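Long-range contact in transcriptional regulator ZitR (Lactococcus lactis subsp. cremoris, PDB 6FI9), which represses the zit operon when zinc is present, binding two palindromic operator sites in its promoter as a homodimer of the MarR family: residues C28-L34 and V102-H106. The protein carries 3 engineered substitutions. Residues are numbered along the deposited sequence; the frame is centred on the assembly and turned at random.
Sequences CESNVKL and VAKEH. With ZN (zinc ion), chain J; ZN (zinc ion), chain I.
One zinc site joins a loop to a long helix in this winged helix-turn-helix repressor of the MarR family, with a second zinc site beside it, and illustrates how a metal-sensing repressor can use a bound ion to bring remote parts of its chain together. Glu105, on helix 100-122, faces Cys28, Glu29 and Ser30 of the loop that precedes helix 36-47. Its OE1 ligates one zinc ion at 2.1 Å. Glu39 and Cys28 make up the rest of this three-residue site, although Cys28 SG, at 2.8 Å from the zinc ion, is long for a zinc-sulfur bond. With CG anti to the backbone N (chi1 -155°) and a bend at chi2 of -75°, the Glu105 chain turns its carboxylate onto the loop. The two carboxylate oxygens divide the work: OE1 takes the metal, while OE2 lies alongside the loop, 3.4 Å from Glu29 CB. Beyond CB the Glu29 chain leads away from residues 102-106, and its OE2 makes a long, weak ion pair with Lys112 farther along the same helix.

Ser30 belongs to the second shell. Its OG lies 3.4 Å from Glu105 OE1 and is hydrogen-bonded to OE1 of Glu39, so that the hydroxyl sits beside two carboxylates that share the zinc ion. Farther along the loop, beyond the zinc site, the contact becomes apolar. Val102, one helical turn before Glu105 and His106, presents both methyls to Val32, whose CG2 comes 3.7 Å from Val102 CG2, and the Leu34 side chain crosses that of Val102 at about a right angle, its CD1 4.2 Å from Val102 CG1. His106 serves the other site, shared with Glu22, His40 and His110. Adjacent residues of one helix thus give a ligand to each of the two zinc ions, the second held by His106 NE2 at 2.2 Å.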
# COMPACT_ATOMS: atom_id res chain seq x y z
N CYS A 28 -7.90 16.55 -4.24
CA CYS A 28 -7.12 17.20 -5.28
C CYS A 28 -7.86 18.40 -5.84
O CYS A 28 -8.97 18.27 -6.37
CB CYS A 28 -6.73 16.20 -6.37
SG CYS A 28 -5.43 16.80 -7.48
N GLU A 29 -7.24 19.59 -5.71
CA GLU A 29 -7.79 20.87 -6.18
C GLU A 29 -7.41 21.19 -7.64
O GLU A 29 -7.69 22.30 -8.11
CB GLU A 29 -7.38 22.01 -5.22
CG GLU A 29 -8.18 22.04 -3.93
CD GLU A 29 -7.73 23.02 -2.87
OE1 GLU A 29 -7.34 24.17 -3.21
OE2 GLU A 29 -7.79 22.65 -1.68
N SER A 30 -6.81 20.22 -8.37
CA SER A 30 -6.42 20.39 -9.77
C SER A 30 -7.63 20.28 -10.70
O SER A 30 -8.41 19.33 -10.60
CB SER A 30 -5.35 19.38 -10.18
OG SER A 30 -4.08 19.78 -9.71
N ASN A 31 -7.76 21.27 -11.60
CA ASN A 31 -8.84 21.36 -12.60
C ASN A 31 -8.64 20.36 -13.75
O ASN A 31 -9.61 20.03 -14.44
CB ASN A 31 -8.96 22.80 -13.13
CG ASN A 31 -7.69 23.36 -13.72
OD1 ASN A 31 -6.87 23.96 -13.03
ND2 ASN A 31 -7.50 23.19 -15.02
N VAL A 32 -7.39 19.88 -13.94
CA VAL A 32 -7.00 18.92 -14.98
C VAL A 32 -7.07 17.47 -14.48
O VAL A 32 -6.76 17.20 -13.32
CB VAL A 32 -5.63 19.24 -15.63
CG1 VAL A 32 -5.71 20.47 -16.53
CG2 VAL A 32 -4.53 19.40 -14.59
N LYS A 33 -7.48 16.55 -15.37
CA LYS A 33 -7.61 15.12 -15.08
C LYS A 33 -6.27 14.40 -15.23
O LYS A 33 -5.86 14.06 -16.34
CB LYS A 33 -8.69 14.47 -15.98
CG LYS A 33 -10.11 14.97 -15.73
CD LYS A 33 -11.06 14.49 -16.83
CE LYS A 33 -12.44 15.08 -16.70
NZ LYS A 33 -13.35 14.54 -17.74
N LEU A 34 -5.56 14.21 -14.09
CA LEU A 34 -4.25 13.55 -14.03
C LEU A 34 -4.14 12.67 -12.79
O LEU A 34 -4.69 13.01 -11.74
CB LEU A 34 -3.10 14.58 -14.04
CG LEU A 34 -2.83 15.35 -15.34
CD1 LEU A 34 -2.00 16.57 -15.07
CD2 LEU A 34 -2.15 14.47 -16.38
N VAL A 102 -0.47 23.41 -11.89
CA VAL A 102 -0.71 22.01 -11.52
C VAL A 102 0.39 21.51 -10.58
O VAL A 102 0.09 20.84 -9.58
CB VAL A 102 -0.88 21.08 -12.76
CG1 VAL A 102 -1.46 19.72 -12.35
CG2 VAL A 102 -1.74 21.74 -13.84
N ALA A 103 1.65 21.85 -10.90
CA ALA A 103 2.84 21.51 -10.10
C ALA A 103 2.80 22.26 -8.76
O ALA A 103 3.23 21.71 -7.75
CB ALA A 103 4.10 21.87 -10.86
N LYS A 104 2.26 23.50 -8.77
CA LYS A 104 2.11 24.35 -7.59
C LYS A 104 1.08 23.74 -6.64
O LYS A 104 1.26 23.80 -5.42
CB LYS A 104 1.68 25.77 -8.00
CG LYS A 104 2.83 26.67 -8.44
CD LYS A 104 2.29 27.99 -8.99
CE LYS A 104 3.37 29.01 -9.30
NZ LYS A 104 2.79 30.22 -9.93
N GLU A 105 0.01 23.14 -7.21
CA GLU A 105 -1.07 22.50 -6.45
C GLU A 105 -0.59 21.24 -5.76
O GLU A 105 -0.92 21.05 -4.59
CB GLU A 105 -2.28 22.20 -7.36
CG GLU A 105 -3.60 22.10 -6.61
CD GLU A 105 -3.85 20.84 -5.79
OE1 GLU A 105 -3.70 19.74 -6.36
OE2 GLU A 105 -4.19 20.96 -4.59
N HIS A 106 0.16 20.39 -6.47
CA HIS A 106 0.68 19.13 -5.93
C HIS A 106 1.66 19.38 -4.80
O HIS A 106 1.60 18.68 -3.79
CB HIS A 106 1.31 18.27 -7.03
CG HIS A 106 1.27 16.81 -6.72
ND1 HIS A 106 0.10 16.08 -6.82
CD2 HIS A 106 2.27 15.99 -6.32
CE1 HIS A 106 0.42 14.84 -6.49
NE2 HIS A 106 1.71 14.74 -6.17
ZN ZN J . -2.90 17.94 -6.93
ZN ZN I . 3.06 13.63 -4.90